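Local atomic coordinates of pseudopodium-enriched atypical kinase 1 (Homo sapiens, PDB entry 6BHC), a protein that is a pseudokinase that dimerises through its kinase fold and probably works in signalling as a scaffold rather than as an active enzyme. Residues 19-24 and 377-382; 189-194 and 276-281; 329-334 and 339-344. The protein carries 1 engineered substitution. One frame throughout, in Å; residues are numbered along the deposited sequence.

Overall arrangement
The chain starts in the long N-terminal helix 16-39, whose early turns meet helix 371-396 some 350 residues later; contact 1 thereby closes a loop that takes in most of the molecule. Within that span the other two contacts follow one another in series. Contact 2 closes first, joining helix 173-194 to the start of helix 277-289, and contact 3 then closes the short loop between helices 322-332 and 343-354. Contacts 2 and 3 adjoin, with centres about 11 Å apart, and together knit the helical lobe of the kinase fold. Contact 1 stands apart, its centre about 30 Å from that of contact 2, and ties the helices flanking this lobe to each other.

Contact 1. Residues 19-24 and 377-382; sequences KIRSLH and LLQNWL
Arg21 and Gln379 carry this contact between helix 16-39 and helix 371-396, and they do so by laying one flat polar group against another. The backbones stay well separated, with 9.2 Å between the CA atoms of Arg21 and Leu382, so the space is bridged by two long side chains. Arg21 leaves its helix almost fully extended and bends only at chi3 (-55°), which turns the face of the guanidinium to the glutamine. Gln379 in turn folds at chi2 (65°), which brings CG over the middle of the guanidinium and the amide over its NE end, an offset stack. CG of Gln379 lies 3.5 Å from CZ of Arg21, while CD of Gln379 lies at the same 3.5 Å from NE of Arg21. Guanidinium and amide planes are only 14° from parallel.

NE of Arg21 and NE2 of Gln379 are 3.3 Å apart, but both are donors and no hydrogen bond joins them. Asp383, one turn further along helix 371-396, reconciles the pair: its OD2 takes a salt bridge from NH1 of Arg21 and its OD1 a hydrogen bond from NE2 of Gln379. Close by, the second subunit packs on both helices, with His24 meeting His24 of that subunit and Asn380 touching its Val16. The contact thus lies in the helices flanking the kinase lobe, where the second subunit also packs, consistent with a part in dimerization. Chemically, the lesson is that stacked planar groups need not bond to each other to be held together; a shared carboxylate fixes both, probably offsetting the arginine's charge and easing the approach of two N-H donors at this partly exposed site.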
loop_
_atom_site.group_PDB
_atom_site.type_symbol
_atom_site.label_atom_id
_atom_site.label_comp_id
_atom_site.label_asym_id
_atom_site.label_seq_id
_atom_site.Cartn_x
_atom_site.Cartn_y
_atom_site.Cartn_z
ATOM N N LYS A 19 -6.648 5.447 20.762
ATOM C CA LYS A 19 -6.994 4.300 19.928
ATOM C C LYS A 19 -6.319 4.387 18.564
ATOM O O LYS A 19 -5.710 3.416 18.097
ATOM C CB LYS A 19 -8.512 4.210 19.778
ATOM C CG LYS A 19 -8.987 3.227 18.723
ATOM C CD LYS A 19 -8.658 1.792 19.097
ATOM C CE LYS A 19 -9.220 0.823 18.069
ATOM N NZ LYS A 19 -8.968 -0.597 18.435
ATOM N N ILE A 20 -6.418 5.546 17.909
ATOM C CA ILE A 20 -5.778 5.729 16.607
ATOM C C ILE A 20 -4.264 5.639 16.742
ATOM O O ILE A 20 -3.573 5.130 15.850
ATOM C CB ILE A 20 -6.216 7.067 15.986
ATOM C CG1 ILE A 20 -7.734 7.089 15.793
ATOM C CG2 ILE A 20 -5.497 7.316 14.667
ATOM C CD1 ILE A 20 -8.246 8.356 15.159
ATOM N N ARG A 21 -3.726 6.131 17.859
ATOM C CA ARG A 21 -2.293 6.023 18.103
ATOM C C ARG A 21 -1.865 4.566 18.219
ATOM O O ARG A 21 -0.796 4.182 17.729
ATOM C CB ARG A 21 -1.932 6.801 19.366
ATOM C CG ARG A 21 -0.459 6.822 19.719
ATOM C CD ARG A 21 -0.249 7.712 20.928
ATOM N NE ARG A 21 -0.806 9.041 20.699
ATOM C CZ ARG A 21 -1.306 9.821 21.652
ATOM N NH1 ARG A 21 -1.790 11.017 21.344
ATOM N NH2 ARG A 21 -1.334 9.401 22.910
ATOM N N SER A 22 -2.691 3.736 18.862
ATOM C CA SER A 22 -2.367 2.321 18.981
ATOM C C SER A 22 -2.509 1.597 17.649
ATOM O O SER A 22 -1.740 0.670 17.365
ATOM C CB SER A 22 -3.257 1.668 20.041
ATOM O OG SER A 22 -2.959 0.289 20.182
ATOM N N LEU A 23 -3.481 1.999 16.824
ATOM C CA LEU A 23 -3.668 1.359 15.525
ATOM C C LEU A 23 -2.474 1.606 14.613
ATOM O O LEU A 23 -1.964 0.676 13.978
ATOM C CB LEU A 23 -4.956 1.860 14.872
ATOM C CG LEU A 23 -6.274 1.360 15.464
ATOM C CD1 LEU A 23 -7.450 2.054 14.798
ATOM C CD2 LEU A 23 -6.385 -0.149 15.316
ATOM N N HIS A 24 -2.019 2.857 14.529
ATOM C CA HIS A 24 -0.868 3.169 13.688
ATOM C C HIS A 24 0.383 2.458 14.182
ATOM O O HIS A 24 1.165 1.933 13.381
ATOM C CB HIS A 24 -0.641 4.679 13.644
ATOM C CG HIS A 24 -1.463 5.383 12.610
ATOM N ND1 HIS A 24 -1.973 6.649 12.799
ATOM C CD2 HIS A 24 -1.856 4.999 11.373
ATOM C CE1 HIS A 24 -2.651 7.013 11.725
ATOM N NE2 HIS A 24 -2.596 6.030 10.845
ATOM N N LEU A 377 4.689 17.692 22.802
ATOM C CA LEU A 377 5.431 18.067 21.603
ATOM C C LEU A 377 5.977 16.836 20.886
ATOM O O LEU A 377 5.848 16.707 19.664
ATOM C CB LEU A 377 6.565 19.023 21.972
ATOM C CG LEU A 377 7.452 19.508 20.825
ATOM C CD1 LEU A 377 6.674 20.436 19.906
ATOM C CD2 LEU A 377 8.697 20.194 21.364
ATOM N N LEU A 378 6.585 15.916 21.637
ATOM C CA LEU A 378 7.143 14.714 21.025
ATOM C C LEU A 378 6.044 13.783 20.527
ATOM O O LEU A 378 6.194 13.145 19.478
ATOM C CB LEU A 378 8.049 13.992 22.022
ATOM C CG LEU A 378 9.313 14.740 22.452
ATOM C CD1 LEU A 378 10.034 13.992 23.564
ATOM C CD2 LEU A 378 10.235 14.952 21.263
ATOM N N GLN A 379 4.934 13.687 21.264
ATOM C CA GLN A 379 3.855 12.798 20.848
ATOM C C GLN A 379 3.163 13.317 19.594
ATOM O O GLN A 379 2.795 12.532 18.714
ATOM C CB GLN A 379 2.846 12.620 21.983
ATOM C CG GLN A 379 1.784 11.567 21.704
ATOM C CD GLN A 379 2.365 10.172 21.586
ATOM O OE1 GLN A 379 2.731 9.554 22.586
ATOM N NE2 GLN A 379 2.455 9.669 20.360
ATOM N N ASN A 380 2.971 14.636 19.497
ATOM C CA ASN A 380 2.375 15.203 18.291
ATOM C C ASN A 380 3.261 14.958 17.078
ATOM O O ASN A 380 2.764 14.643 15.991
ATOM C CB ASN A 380 2.121 16.699 18.478
ATOM C CG ASN A 380 1.076 16.986 19.538
ATOM O OD1 ASN A 380 0.303 16.106 19.922
ATOM N ND2 ASN A 380 1.047 18.223 20.019
ATOM N N TRP A 381 4.578 15.094 17.248
ATOM C CA TRP A 381 5.496 14.809 16.150
ATOM C C TRP A 381 5.400 13.350 15.719
ATOM O O TRP A 381 5.403 13.050 14.520
ATOM C CB TRP A 381 6.928 15.159 16.557
ATOM C CG TRP A 381 7.932 14.923 15.471
ATOM C CD1 TRP A 381 8.369 15.829 14.549
ATOM C CD2 TRP A 381 8.623 13.700 15.190
ATOM N NE1 TRP A 381 9.292 15.245 13.713
ATOM C CE2 TRP A 381 9.464 13.938 14.086
ATOM C CE3 TRP A 381 8.612 12.425 15.767
ATOM C CZ2 TRP A 381 10.283 12.951 13.545
ATOM C CZ3 TRP A 381 9.426 11.447 15.229
ATOM C CH2 TRP A 381 10.249 11.714 14.129
ATOM N N LEU A 382 5.304 12.431 16.683
ATOM C CA LEU A 382 5.194 11.011 16.357
ATOM C C LEU A 382 3.905 10.714 15.600
ATOM O O LEU A 382 3.913 9.990 14.597
ATOM C CB LEU A 382 5.266 10.172 17.632
ATOM C CG LEU A 382 6.653 9.746 18.106
ATOM C CD1 LEU A 382 6.566 9.050 19.455
ATOM C CD2 LEU A 382 7.304 8.837 17.076
#

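Contact 2. Residues 189-194 and 276-281; sequences SGLEHL and KCDEFQ
Two helical segments run in roughly opposite directions here, 7.7 Å apart between the CA atoms of Leu191 and Asp278, where they come closest. Residues 189-194 lie in the C-terminal part of helix 173-194, whereas 276-281 begin helix 277-289, with Lys276 as its N-cap residue. Leu191, Leu194 and Asp278 all point toward the opposite helix. Across the gap CD2 of Leu191 approaches OD2 of Asp278 to 3.9 Å, and CD1 of Leu194 lies 4.3 Å from the same oxygen, so two leucine methyls border one side of a buried carboxylate without bonding to it. In the kinase fold these helices correspond to αE and αF, and Asp278 holds the place of the αF aspartate that braces the catalytic loop. It does so here as well: OD2 accepts from the backbone N of His201 and OD1 from the backbone N of Cys202, in the His-Cys-Asp sequence that stands where active kinases usually have His-Arg-Asp. With CG anti to its own carbonyl carbon (chi1 -71°), Asp278 turns both oxygens to that loop. Nearby, Glu279 makes a salt bridge through OE2 to NZ of Lys195, the next residue after the 189-194 segment.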
loop_
_atom_site.group_PDB
_atom_site.type_symbol
_atom_site.label_atom_id
_atom_site.label_comp_id
_atom_site.label_asym_id
_atom_site.label_seq_id
_atom_site.Cartn_x
_atom_site.Cartn_y
_atom_site.Cartn_z
ATOM N N SER A 189 22.476 -1.831 13.889
ATOM C CA SER A 189 21.504 -2.919 13.938
ATOM C C SER A 189 22.198 -4.266 14.096
ATOM O O SER A 189 21.793 -5.093 14.920
ATOM C CB SER A 189 20.635 -2.903 12.680
ATOM O OG SER A 189 19.886 -1.702 12.595
ATOM N N GLY A 190 23.253 -4.503 13.314
ATOM C CA GLY A 190 23.981 -5.755 13.433
ATOM C C GLY A 190 24.713 -5.883 14.755
ATOM O O GLY A 190 24.776 -6.970 15.335
ATOM N N LEU A 191 25.276 -4.777 15.252
ATOM C CA LEU A 191 25.937 -4.810 16.552
ATOM C C LEU A 191 24.931 -5.013 17.677
ATOM O O LEU A 191 25.230 -5.685 18.670
ATOM C CB LEU A 191 26.736 -3.525 16.772
ATOM C CG LEU A 191 27.948 -3.316 15.863
ATOM C CD1 LEU A 191 28.614 -1.982 16.161
ATOM C CD2 LEU A 191 28.939 -4.463 16.014
ATOM N N GLU A 192 23.732 -4.440 17.539
ATOM C CA GLU A 192 22.678 -4.676 18.520
ATOM C C GLU A 192 22.266 -6.142 18.542
ATOM O O GLU A 192 21.828 -6.652 19.580
ATOM C CB GLU A 192 21.478 -3.780 18.208
ATOM C CG GLU A 192 20.400 -3.752 19.277
ATOM C CD GLU A 192 19.220 -2.878 18.886
ATOM O OE1 GLU A 192 18.929 -2.775 17.675
ATOM O OE2 GLU A 192 18.589 -2.291 19.790
ATOM N N HIS A 193 22.406 -6.836 17.410
ATOM C CA HIS A 193 22.111 -8.262 17.345
ATOM C C HIS A 193 23.104 -9.092 18.149
ATOM O O HIS A 193 22.761 -10.195 18.587
ATOM C CB HIS A 193 22.106 -8.719 15.883
ATOM C CG HIS A 193 21.612 -10.117 15.679
ATOM N ND1 HIS A 193 20.284 -10.463 15.806
ATOM C CD2 HIS A 193 22.268 -11.252 15.339
ATOM C CE1 HIS A 193 20.144 -11.754 15.561
ATOM N NE2 HIS A 193 21.331 -12.255 15.273
ATOM N N LEU A 194 24.320 -8.585 18.364
ATOM C CA LEU A 194 25.332 -9.337 19.095
ATOM C C LEU A 194 25.162 -9.253 20.605
ATOM O O LEU A 194 25.678 -10.119 21.320
ATOM C CB LEU A 194 26.732 -8.841 18.726
ATOM C CG LEU A 194 27.121 -8.807 17.247
ATOM C CD1 LEU A 194 28.559 -8.326 17.083
ATOM C CD2 LEU A 194 26.934 -10.169 16.606
ATOM N N LYS A 276 32.266 -2.308 26.164
ATOM C CA LYS A 276 31.961 -1.167 25.312
ATOM C C LYS A 276 32.968 -1.044 24.172
ATOM O O LYS A 276 33.200 0.050 23.653
ATOM C CB LYS A 276 31.921 0.121 26.134
ATOM C CG LYS A 276 30.862 0.146 27.224
ATOM C CD LYS A 276 29.481 0.416 26.653
ATOM C CE LYS A 276 28.452 0.579 27.760
ATOM N NZ LYS A 276 28.780 1.712 28.671
ATOM N N CYS A 277 33.567 -2.168 23.772
ATOM C CA CYS A 277 34.620 -2.136 22.761
ATOM C C CYS A 277 34.067 -1.772 21.387
ATOM O O CYS A 277 34.643 -0.939 20.677
ATOM C CB CYS A 277 35.338 -3.484 22.710
ATOM S SG CYS A 277 36.613 -3.595 21.434
ATOM N N ASP A 278 32.951 -2.390 20.989
ATOM C CA ASP A 278 32.409 -2.130 19.657
ATOM C C ASP A 278 31.877 -0.708 19.530
ATOM O O ASP A 278 31.960 -0.112 18.449
ATOM C CB ASP A 278 31.313 -3.141 19.320
ATOM C CG ASP A 278 31.862 -4.534 19.075
ATOM O OD1 ASP A 278 33.081 -4.662 18.827
ATOM O OD2 ASP A 278 31.073 -5.502 19.120
ATOM N N GLU A 279 31.330 -0.149 20.613
ATOM C CA GLU A 279 30.880 1.239 20.572
ATOM C C GLU A 279 32.048 2.190 20.338
ATOM O O GLU A 279 31.938 3.144 19.558
ATOM C CB GLU A 279 30.149 1.593 21.869
ATOM C CG GLU A 279 28.754 0.982 22.004
ATOM C CD GLU A 279 28.775 -0.475 22.434
ATOM O OE1 GLU A 279 29.877 -1.038 22.600
ATOM O OE2 GLU A 279 27.683 -1.058 22.612
ATOM N N PHE A 280 33.181 1.939 20.998
ATOM C CA PHE A 280 34.345 2.802 20.831
ATOM C C PHE A 280 34.892 2.729 19.410
ATOM O O PHE A 280 35.283 3.752 18.837
ATOM C CB PHE A 280 35.425 2.427 21.845
ATOM C CG PHE A 280 36.664 3.271 21.756
ATOM C CD1 PHE A 280 36.742 4.483 22.422
ATOM C CD2 PHE A 280 37.754 2.849 21.012
ATOM C CE1 PHE A 280 37.880 5.261 22.345
ATOM C CE2 PHE A 280 38.897 3.622 20.930
ATOM C CZ PHE A 280 38.959 4.828 21.598
ATOM N N GLN A 281 34.929 1.529 18.823
ATOM C CA GLN A 281 35.441 1.398 17.462
ATOM C C GLN A 281 34.493 2.012 16.441
ATOM O O GLN A 281 34.938 2.474 15.384
ATOM C CB GLN A 281 35.706 -0.072 17.137
ATOM C CG GLN A 281 36.885 -0.662 17.895
ATOM C CD GLN A 281 37.210 -2.085 17.474
ATOM O OE1 GLN A 281 36.403 -2.760 16.833
ATOM N NE2 GLN A 281 38.401 -2.549 17.833
#

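Contact 3. Residues 329-334 and 339-344; sequences ASCLLN and ERILIS
Arg340 reaches back to the carbonyl of Asn334 and grips it side-on, with two nitrogens on one oxygen. NE donates to O of Asn334 over 3.0 Å at 152°, and NH2 donates to that same O over 3.1 Å at 143°. The acceptor sits at the edge of the guanidinium, nearly in its plane, and both donors lie in the carbonyl plane. A bend at chi3 (-49°) turns this edge to the carbonyl, while the aliphatic part of the arginine passes the end of helix 322-332, its CD 3.2 Å from O of Leu332.

Next to the arginine, at Ile341, the contact becomes apolar. Ile341 points toward the helix: its CG2 packs 3.7 Å from CB of Cys331 and its CG1 3.8 Å from CD2 of Leu332, whose side chain it meets at a slant, so the branches reach two helix residues. In kinases this is the turn between helices αH and αI, and Arg340 holds the place of its familiar arginine, paired with the glutamate of the Ala-Pro-Glu motif. That partner is Glu267, salt-bridged to NH2, while NH1 bonds to O of Lys276. A leucine here would probably leave the carbonyls of Asn334 and Lys276 without their donors and the charge of Glu267 without its mate, setting the turn free to shift. The Asn334 side chain passes obliquely over CB of Glu339, ND2 being 3.5 Å from it, and OD1 accepts instead from the backbone N of Asn336 within the turn.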
loop_
_atom_site.group_PDB
_atom_site.type_symbol
_atom_site.label_atom_id
_atom_site.label_comp_id
_atom_site.label_asym_id
_atom_site.label_seq_id
_atom_site.Cartn_x
_atom_site.Cartn_y
_atom_site.Cartn_z
ATOM N N ALA A 329 29.953 10.724 17.637
ATOM C CA ALA A 329 31.309 10.207 17.788
ATOM C C ALA A 329 31.882 10.544 19.160
ATOM O O ALA A 329 32.521 9.698 19.795
ATOM C CB ALA A 329 32.205 10.758 16.680
ATOM N N SER A 330 31.661 11.773 19.633
ATOM C CA SER A 330 32.170 12.166 20.943
ATOM C C SER A 330 31.598 11.286 22.046
ATOM O O SER A 330 32.298 10.946 23.007
ATOM C CB SER A 330 31.848 13.637 21.211
ATOM O OG SER A 330 32.355 14.466 20.180
ATOM N N CYS A 331 30.324 10.904 21.926
ATOM C CA CYS A 331 29.719 10.026 22.922
ATOM C C CYS A 331 30.271 8.611 22.822
ATOM O O CYS A 331 30.497 7.953 23.844
ATOM C CB CYS A 331 28.199 10.018 22.761
ATOM S SG CYS A 331 27.400 11.601 23.109
ATOM N N LEU A 332 30.488 8.123 21.598
ATOM C CA LEU A 332 31.054 6.795 21.411
ATOM C C LEU A 332 32.525 6.731 21.802
ATOM O O LEU A 332 33.015 5.649 22.143
ATOM C CB LEU A 332 30.884 6.349 19.957
ATOM C CG LEU A 332 29.457 6.084 19.472
ATOM C CD1 LEU A 332 29.428 5.899 17.961
ATOM C CD2 LEU A 332 28.869 4.867 20.171
ATOM N N LEU A 333 33.237 7.856 21.758
ATOM C CA LEU A 333 34.655 7.896 22.082
ATOM C C LEU A 333 34.916 8.377 23.502
ATOM O O LEU A 333 36.044 8.769 23.819
ATOM C CB LEU A 333 35.402 8.780 21.082
ATOM C CG LEU A 333 35.443 8.255 19.647
ATOM C CD1 LEU A 333 36.180 9.230 18.746
ATOM C CD2 LEU A 333 36.090 6.878 19.603
ATOM N N ASN A 334 33.904 8.361 24.357
ATOM C CA ASN A 334 34.085 8.734 25.751
ATOM C C ASN A 334 35.081 7.781 26.404
ATOM O O ASN A 334 34.863 6.561 26.382
ATOM C CB ASN A 334 32.748 8.699 26.488
ATOM C CG ASN A 334 32.816 9.338 27.865
ATOM O OD1 ASN A 334 33.742 9.089 28.638
ATOM N ND2 ASN A 334 31.830 10.170 28.176
ATOM N N GLU A 339 30.216 5.888 31.055
ATOM C CA GLU A 339 29.565 7.032 30.432
ATOM C C GLU A 339 29.454 6.905 28.917
ATOM O O GLU A 339 28.695 7.662 28.303
ATOM C CB GLU A 339 30.312 8.327 30.783
ATOM C CG GLU A 339 30.198 8.740 32.247
ATOM C CD GLU A 339 28.933 9.529 32.544
ATOM O OE1 GLU A 339 29.001 10.468 33.366
ATOM O OE2 GLU A 339 27.874 9.219 31.958
ATOM N N ARG A 340 30.188 5.979 28.307
ATOM C CA ARG A 340 30.079 5.752 26.872
ATOM C C ARG A 340 28.687 5.231 26.536
ATOM O O ARG A 340 28.197 4.291 27.169
ATOM C CB ARG A 340 31.151 4.762 26.417
ATOM C CG ARG A 340 31.305 4.616 24.912
ATOM C CD ARG A 340 32.438 3.650 24.598
ATOM N NE ARG A 340 33.640 3.983 25.360
ATOM C CZ ARG A 340 34.626 3.130 25.621
ATOM N NH1 ARG A 340 34.562 1.880 25.181
ATOM N NH2 ARG A 340 35.675 3.526 26.327
ATOM N N ILE A 341 28.044 5.849 25.541
ATOM C CA ILE A 341 26.664 5.494 25.227
ATOM C C ILE A 341 26.594 4.078 24.663
ATOM O O ILE A 341 27.573 3.523 24.149
ATOM C CB ILE A 341 26.035 6.504 24.254
ATOM C CG1 ILE A 341 26.752 6.461 22.903
ATOM C CG2 ILE A 341 26.059 7.905 24.848
ATOM C CD1 ILE A 341 26.030 7.224 21.809
ATOM N N LEU A 342 25.406 3.489 24.765
ATOM C CA LEU A 342 25.147 2.159 24.243
ATOM C C LEU A 342 24.891 2.213 22.740
ATOM O O LEU A 342 24.524 3.251 22.182
ATOM C CB LEU A 342 23.949 1.529 24.957
ATOM C CG LEU A 342 24.148 1.148 26.424
ATOM C CD1 LEU A 342 22.812 0.852 27.089
ATOM C CD2 LEU A 342 25.073 -0.049 26.532
ATOM N N ILE A 343 25.083 1.066 22.084
ATOM C CA ILE A 343 24.901 1.006 20.639
ATOM C C ILE A 343 23.438 1.189 20.252
ATOM O O ILE A 343 23.145 1.539 19.103
ATOM C CB ILE A 343 25.464 -0.315 20.077
ATOM C CG1 ILE A 343 25.907 -0.133 18.623
ATOM C CG2 ILE A 343 24.438 -1.435 20.184
ATOM C CD1 ILE A 343 27.104 0.781 18.457
ATOM N N SER A 344 22.506 0.967 21.184
ATOM C CA SER A 344 21.103 1.254 20.912
ATOM C C SER A 344 20.805 2.744 21.007
ATOM O O SER A 344 19.880 3.230 20.346
ATOM C CB SER A 344 20.205 0.478 21.876
ATOM O OG SER A 344 20.319 -0.917 21.664
#